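Local coordinates for protein agmatinase (PDB 1WOH) that probably hydrolyses agmatine to putrescine and urea, as a dimanganese enzyme of the arginase (ureohydrolase) family, at residues V36-A41 with G118-V123; V113-G118 with V268-V273. All coordinates share one frame; numbering follows the deposited sequence.

Interaction 1: residues V36-A41 with G118-V123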
ATOM      1  N   VAL A  36      -5.015  24.987   4.900  1.00 10.76           N
ATOM      2  CA  VAL A  36      -5.647  25.300   3.625  1.00 10.79           C
ATOM      3  C   VAL A  36      -5.631  24.012   2.796  1.00  9.47           C
ATOM      4  O   VAL A  36      -4.748  23.813   1.957  1.00 10.77           O
ATOM      5  CB  VAL A  36      -4.870  26.401   2.874  1.00 11.18           C
ATOM      6  CG1 VAL A  36      -5.662  26.842   1.647  1.00 10.63           C
ATOM      7  CG2 VAL A  36      -4.602  27.589   3.806  1.00 11.85           C
ATOM      8  N   PRO A  37      -6.616  23.120   3.027  1.00 11.19           N
ATOM      9  CA  PRO A  37      -6.764  21.826   2.345  1.00 10.37           C
ATOM     10  C   PRO A  37      -7.277  21.964   0.920  1.00 11.42           C
ATOM     11  O   PRO A  37      -8.351  21.471   0.579  1.00 13.74           O
ATOM     12  CB  PRO A  37      -7.726  21.071   3.261  1.00 12.62           C
ATOM     13  CG  PRO A  37      -8.635  22.155   3.729  1.00 13.76           C
ATOM     14  CD  PRO A  37      -7.692  23.311   4.022  1.00 11.61           C
ATOM     15  N   PHE A  38      -6.471  22.626   0.098  1.00 10.63           N
ATOM     16  CA  PHE A  38      -6.802  22.909  -1.295  1.00 11.72           C
ATOM     17  C   PHE A  38      -5.744  22.303  -2.207  1.00 10.89           C
ATOM     18  O   PHE A  38      -4.573  22.659  -2.105  1.00 10.03           O
ATOM     19  CB  PHE A  38      -6.834  24.433  -1.466  1.00 10.72           C
ATOM     20  CG  PHE A  38      -7.182  24.902  -2.848  1.00 13.47           C
ATOM     21  CD1 PHE A  38      -8.484  25.273  -3.158  1.00 15.15           C
ATOM     22  CD2 PHE A  38      -6.197  25.024  -3.826  1.00 14.20           C
ATOM     23  CE1 PHE A  38      -8.805  25.767  -4.425  1.00 16.00           C
ATOM     24  CE2 PHE A  38      -6.504  25.518  -5.101  1.00 15.32           C
ATOM     25  CZ  PHE A  38      -7.815  25.891  -5.396  1.00 14.87           C
ATOM     26  N   ASP A  39      -6.144  21.399  -3.099  1.00 12.07           N
ATOM     27  CA  ASP A  39      -5.184  20.795  -4.015  1.00 11.05           C
ATOM     28  C   ASP A  39      -5.677  20.673  -5.456  1.00 11.87           C
ATOM     29  O   ASP A  39      -5.065  19.968  -6.264  1.00 11.50           O
ATOM     30  CB  ASP A  39      -4.717  19.413  -3.504  1.00 11.26           C
ATOM     31  CG  ASP A  39      -5.814  18.348  -3.533  1.00 12.08           C
ATOM     32  OD1 ASP A  39      -6.906  18.593  -4.091  1.00 13.34           O
ATOM     33  OD2 ASP A  39      -5.569  17.241  -2.997  1.00 10.66           O
ATOM     34  N   ILE A  40      -6.745  21.388  -5.807  1.00 10.19           N
ATOM     35  CA  ILE A  40      -7.257  21.277  -7.168  1.00 10.84           C
ATOM     36  C   ILE A  40      -6.503  22.083  -8.229  1.00 11.32           C
ATOM     37  O   ILE A  40      -6.848  22.030  -9.417  1.00 12.26           O
ATOM     38  CB  ILE A  40      -8.760  21.638  -7.234  1.00 11.24           C
ATOM     39  CG1 ILE A  40      -8.994  23.045  -6.680  1.00 10.69           C
ATOM     40  CG2 ILE A  40      -9.568  20.614  -6.448  1.00 10.77           C
ATOM     41  CD1 ILE A  40     -10.424  23.524  -6.860  1.00 11.95           C
ATOM     42  N   ALA A  41      -5.464  22.809  -7.823  1.00 10.52           N
ATOM     43  CA  ALA A  41      -4.695  23.599  -8.775  1.00 10.92           C
ATOM     44  C   ALA A  41      -3.412  22.915  -9.249  1.00 12.52           C
ATOM     45  O   ALA A  41      -2.738  23.420 -10.145  1.00 13.32           O
ATOM     46  CB  ALA A  41      -4.364  24.977  -8.173  1.00  9.24           C
ATOM     47  N   GLY A 118      -0.420  23.864   3.732  1.00 13.27           N
ATOM     48  CA  GLY A 118      -1.097  23.598   2.471  1.00 11.37           C
ATOM     49  C   GLY A 118      -1.416  22.113   2.381  1.00 10.15           C
ATOM     50  O   GLY A 118      -1.057  21.370   3.294  1.00  9.18           O
ATOM     51  N   GLY A 119      -2.059  21.654   1.302  1.00  9.63           N
ATOM     52  CA  GLY A 119      -2.463  22.507   0.195  1.00  9.95           C
ATOM     53  C   GLY A 119      -1.418  22.560  -0.905  1.00 12.97           C
ATOM     54  O   GLY A 119      -0.226  22.490  -0.611  1.00 12.42           O
ATOM     55  N   ASP A 120      -1.842  22.667  -2.166  1.00  9.12           N
ATOM     56  CA  ASP A 120      -0.867  22.745  -3.246  1.00 10.69           C
ATOM     57  C   ASP A 120      -0.252  24.133  -3.183  1.00  9.67           C
ATOM     58  O   ASP A 120      -0.738  24.993  -2.457  1.00 12.62           O
ATOM     59  CB  ASP A 120      -1.497  22.455  -4.625  1.00 10.30           C
ATOM     60  CG  ASP A 120      -2.504  23.504  -5.065  1.00 14.52           C
ATOM     61  OD1 ASP A 120      -2.176  24.714  -5.049  1.00 12.27           O
ATOM     62  OD2 ASP A 120      -3.626  23.104  -5.451  1.00 12.98           O
ATOM     63  N   HIS A 121       0.817  24.361  -3.930  1.00  8.91           N
ATOM     64  CA  HIS A 121       1.488  25.653  -3.848  1.00 11.07           C
ATOM     65  C   HIS A 121       0.677  26.887  -4.238  1.00 10.95           C
ATOM     66  O   HIS A 121       1.023  28.011  -3.854  1.00 10.64           O
ATOM     67  CB  HIS A 121       2.796  25.625  -4.641  1.00 11.64           C
ATOM     68  CG  HIS A 121       3.878  26.451  -4.019  1.00 11.29           C
ATOM     69  ND1 HIS A 121       5.219  26.210  -4.227  1.00 13.43           N
ATOM     70  CD2 HIS A 121       3.811  27.486  -3.147  1.00 11.06           C
ATOM     71  CE1 HIS A 121       5.932  27.057  -3.504  1.00 10.41           C
ATOM     72  NE2 HIS A 121       5.103  27.841  -2.839  1.00 14.10           N
ATOM     73  N   SER A 122      -0.407  26.696  -4.978  1.00 10.85           N
ATOM     74  CA  SER A 122      -1.207  27.842  -5.379  1.00 10.04           C
ATOM     75  C   SER A 122      -1.745  28.606  -4.171  1.00 10.42           C
ATOM     76  O   SER A 122      -2.083  29.784  -4.285  1.00 11.10           O
ATOM     77  CB  SER A 122      -2.375  27.407  -6.269  1.00  8.73           C
ATOM     78  OG  SER A 122      -3.493  27.004  -5.492  1.00  8.37           O
ATOM     79  N   VAL A 123      -1.818  27.953  -3.011  1.00  9.94           N
ATOM     80  CA  VAL A 123      -2.336  28.631  -1.825  1.00 10.77           C
ATOM     81  C   VAL A 123      -1.435  29.774  -1.341  1.00 10.93           C
ATOM     82  O   VAL A 123      -1.894  30.659  -0.611  1.00 13.20           O
ATOM     83  CB  VAL A 123      -2.575  27.641  -0.654  1.00 11.96           C
ATOM     84  CG1 VAL A 123      -3.525  26.530  -1.096  1.00 13.86           C
ATOM     85  CG2 VAL A 123      -1.252  27.073  -0.163  1.00 12.70           C
TER
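The ring of F38 meets the 118-123 loop obliquely: CE2 comes 3.4 Å from S122 OG, CD2 lies near D120 OD2, and the ring and carboxylate planes stand 73° apart. One face of the ring, toward its rim, has the backbone N of I40 above it. The F38 side chain also packs on A96 of helix 93-108 and on L88, an apolar setting that suits phenylalanine. With CG anti to the backbone N (chi1 -179°), the ring reaches along that loop, while F38 CB rests on V123 CG1.

The carboxylate of D120 is shared between the segments. OD2 accepts the backbone N of A41 at 3.0 Å, on the syn side but 32° out of the carboxylate plane. OD1 takes two donors from its own loop: S122 OG on the OD1 syn lone pair, and S122 N nearly along the C-O axis at 2.7 Å, the latter closing an Asx turn. Three bonds thus hold the carboxylate's rotation, and aspartate suits the place because its two oxygens take donors from both segments. The small CB of A41 fits against both D120 OD2 and S122 OG.

D120 N donates to F38 O at 2.7 Å, almost straight. G119, which follows a cis peptide bond, has its CA 3.2 Å from V36 O; a side chain there would collide with that oxygen, and its positive phi also suits glycine. V36 CG1 and V123 CG1 press together at 3.5 Å, tighter than usual for carbons.

H121, a manganese ligand, turns away from the 36-41 segment. The arrangement is typical of the arginase alpha/beta fold, in which loops following the C-terminal ends of parallel strands, here 31-36 and 114-118, meet beside the dimanganese site.

Interaction 2: residues V113-G118 with V268-V273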
ATOM      1  N   VAL A 113       3.825  34.829  14.699  1.00 16.88           N
ATOM      2  CA  VAL A 113       4.224  34.088  13.514  1.00 16.87           C
ATOM      3  C   VAL A 113       3.153  33.091  13.106  1.00 16.28           C
ATOM      4  O   VAL A 113       2.887  32.118  13.814  1.00 15.66           O
ATOM      5  CB  VAL A 113       5.533  33.309  13.733  1.00 17.12           C
ATOM      6  CG1 VAL A 113       5.957  32.645  12.421  1.00 16.29           C
ATOM      7  CG2 VAL A 113       6.627  34.243  14.242  1.00 19.09           C
ATOM      8  N   PRO A 114       2.499  33.336  11.963  1.00 15.01           N
ATOM      9  CA  PRO A 114       1.463  32.404  11.517  1.00 13.99           C
ATOM     10  C   PRO A 114       2.107  31.288  10.699  1.00 12.38           C
ATOM     11  O   PRO A 114       3.055  31.529   9.956  1.00 12.28           O
ATOM     12  CB  PRO A 114       0.555  33.285  10.675  1.00 15.45           C
ATOM     13  CG  PRO A 114       1.537  34.229  10.043  1.00 14.38           C
ATOM     14  CD  PRO A 114       2.448  34.591  11.191  1.00 14.14           C
ATOM     15  N   VAL A 115       1.601  30.073  10.864  1.00 12.08           N
ATOM     16  CA  VAL A 115       2.093  28.913  10.128  1.00 12.44           C
ATOM     17  C   VAL A 115       0.946  28.391   9.280  1.00 10.75           C
ATOM     18  O   VAL A 115      -0.099  27.994   9.805  1.00 10.60           O
ATOM     19  CB  VAL A 115       2.571  27.816  11.083  1.00 14.19           C
ATOM     20  CG1 VAL A 115       2.956  26.572  10.297  1.00 14.41           C
ATOM     21  CG2 VAL A 115       3.757  28.329  11.890  1.00 13.97           C
ATOM     22  N   PHE A 116       1.151  28.403   7.967  1.00 10.86           N
ATOM     23  CA  PHE A 116       0.133  27.965   7.018  1.00 12.01           C
ATOM     24  C   PHE A 116       0.454  26.595   6.450  1.00 10.88           C
ATOM     25  O   PHE A 116       1.509  26.397   5.853  1.00 10.83           O
ATOM     26  CB  PHE A 116       0.027  28.979   5.878  1.00 11.43           C
ATOM     27  CG  PHE A 116      -0.263  30.379   6.344  1.00 12.67           C
ATOM     28  CD1 PHE A 116       0.627  31.416   6.075  1.00 12.44           C
ATOM     29  CD2 PHE A 116      -1.411  30.654   7.079  1.00 12.75           C
ATOM     30  CE1 PHE A 116       0.374  32.704   6.533  1.00 15.39           C
ATOM     31  CE2 PHE A 116      -1.668  31.939   7.540  1.00 13.10           C
ATOM     32  CZ  PHE A 116      -0.773  32.963   7.267  1.00 14.82           C
ATOM     33  N   LEU A 117      -0.483  25.669   6.608  1.00 12.62           N
ATOM     34  CA  LEU A 117      -0.311  24.306   6.127  1.00 12.19           C
ATOM     35  C   LEU A 117      -1.117  24.062   4.848  1.00 11.70           C
ATOM     36  O   LEU A 117      -2.346  24.062   4.877  1.00 12.24           O
ATOM     37  CB  LEU A 117      -0.762  23.322   7.217  1.00 11.15           C
ATOM     38  CG  LEU A 117      -0.198  23.601   8.617  1.00 12.54           C
ATOM     39  CD1 LEU A 117      -0.839  22.675   9.631  1.00 13.68           C
ATOM     40  CD2 LEU A 117       1.308  23.421   8.611  1.00 10.92           C
ATOM     41  N   GLY A 118      -0.420  23.864   3.732  1.00 13.27           N
ATOM     42  CA  GLY A 118      -1.097  23.598   2.471  1.00 11.37           C
ATOM     43  C   GLY A 118      -1.416  22.113   2.381  1.00 10.15           C
ATOM     44  O   GLY A 118      -1.057  21.370   3.294  1.00  9.18           O
ATOM     45  N   VAL A 268       7.913  36.942   9.280  1.00 14.16           N
ATOM     46  CA  VAL A 268       6.505  37.313   9.401  1.00 13.74           C
ATOM     47  C   VAL A 268       5.510  36.175   9.184  1.00 13.24           C
ATOM     48  O   VAL A 268       4.315  36.320   9.463  1.00 12.96           O
ATOM     49  CB  VAL A 268       6.170  38.458   8.414  1.00 13.93           C
ATOM     50  CG1 VAL A 268       7.115  39.628   8.648  1.00 15.95           C
ATOM     51  CG2 VAL A 268       6.303  37.968   6.972  1.00 14.90           C
ATOM     52  N   GLY A 269       5.996  35.043   8.693  1.00 13.83           N
ATOM     53  CA  GLY A 269       5.118  33.914   8.466  1.00 12.88           C
ATOM     54  C   GLY A 269       5.816  32.798   7.717  1.00 13.00           C
ATOM     55  O   GLY A 269       6.935  32.962   7.228  1.00 12.81           O
ATOM     56  N   LEU A 270       5.149  31.654   7.630  1.00 14.08           N
ATOM     57  CA  LEU A 270       5.705  30.501   6.933  1.00 13.14           C
ATOM     58  C   LEU A 270       4.602  29.600   6.410  1.00 13.38           C
ATOM     59  O   LEU A 270       3.588  29.409   7.082  1.00 12.73           O
ATOM     60  CB  LEU A 270       6.597  29.694   7.888  1.00 14.56           C
ATOM     61  CG  LEU A 270       7.081  28.313   7.419  1.00 18.38           C
ATOM     62  CD1 LEU A 270       8.386  27.957   8.105  1.00 20.38           C
ATOM     63  CD2 LEU A 270       6.008  27.261   7.707  1.00 19.10           C
ATOM     64  N   ASP A 271       4.779  29.076   5.199  1.00 13.09           N
ATOM     65  CA  ASP A 271       3.810  28.125   4.681  1.00 12.25           C
ATOM     66  C   ASP A 271       4.557  26.849   4.336  1.00 10.46           C
ATOM     67  O   ASP A 271       5.748  26.874   4.017  1.00 11.40           O
ATOM     68  CB  ASP A 271       2.974  28.676   3.491  1.00 13.16           C
ATOM     69  CG  ASP A 271       3.766  28.873   2.195  1.00 13.01           C
ATOM     70  OD1 ASP A 271       4.676  28.079   1.878  1.00 12.65           O
ATOM     71  OD2 ASP A 271       3.428  29.828   1.454  1.00 15.94           O
ATOM     72  N   LEU A 272       3.867  25.725   4.477  1.00 10.68           N
ATOM     73  CA  LEU A 272       4.431  24.404   4.206  1.00  9.38           C
ATOM     74  C   LEU A 272       3.457  23.816   3.204  1.00  7.48           C
ATOM     75  O   LEU A 272       2.322  23.484   3.561  1.00  9.98           O
ATOM     76  CB  LEU A 272       4.452  23.587   5.504  1.00  9.48           C
ATOM     77  CG  LEU A 272       5.221  22.256   5.540  1.00  9.59           C
ATOM     78  CD1 LEU A 272       4.543  21.229   4.646  1.00 11.93           C
ATOM     79  CD2 LEU A 272       6.652  22.486   5.093  1.00 11.71           C
ATOM     80  N   VAL A 273       3.899  23.692   1.955  1.00  9.52           N
ATOM     81  CA  VAL A 273       3.022  23.220   0.886  1.00  8.78           C
ATOM     82  C   VAL A 273       3.474  22.012   0.064  1.00  9.47           C
ATOM     83  O   VAL A 273       4.626  21.587   0.123  1.00  9.68           O
ATOM     84  CB  VAL A 273       2.738  24.375  -0.116  1.00  7.95           C
ATOM     85  CG1 VAL A 273       2.159  25.580   0.616  1.00  7.39           C
ATOM     86  CG2 VAL A 273       4.023  24.777  -0.833  1.00  9.31           C
TER
HETATM   87  O   HOH W   1       1.751  20.651   2.589  1.00 10.50           O
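P114 lies against V268 and G269 where strand 114-118 runs parallel to strand 266-273, its neighbour in the arginase-family alpha/beta sheet, and four backbone bonds join the two tightly. L270 N donates to P114 O at 3.1 Å, F116 N to L270 O at a nearly linear 175°, L272 N to F116 O, and G118 N to L272 O. The proline, having no N-H to offer, pairs through its carbonyl and sets CD 3.1 Å from V268 O. With an alanine in place of P114, the ring atoms CG and CD that cover V268 O and G269 CA would be gone, which would probably open a gap beside that carbonyl.

Side chains meet more loosely. V115 CG1 and L270 CD2 lie side by side at 4.1 Å; these branched residues, with L117 and L272, suit the apolar face, where helix 284-302 covers V115, L270 and L272. On the other face F116 brings its ring edge to D271 CB. The CG of D271 sits between the backbone N and the carbonyl carbon (chi1 69°), which carries the carboxylate off F116 to Y225, S227 and S124, whose bonds satisfy a buried acid.

G118 suits its place because a CB would clash with V273 CG1. Beyond the G118 N bond, one water continues the link, donating to L272 O at 3.0 Å and, weakly, to G118 O.

From the N terminus, strand 31-36 runs into the first segment of interaction 1, and the chain then passes through helices and strand 80-85 before strand 114-118 brings it back. There G118 belongs to both contacts: it ends the 113-118 segment of interaction 2 and begins 118-123, so interaction 1 closes a loop of 76 residues. Interaction 2 closes a longer one, of 149, when strand 266-273 returns. The two loops cross, since their segments alternate along the chain. Strand 114-118 thus lies between 31-36 and 266-273, with V36 N probably bonded to L117 O, while V273 packs against H121 and V123, joining the central sheet to the metal-binding loop.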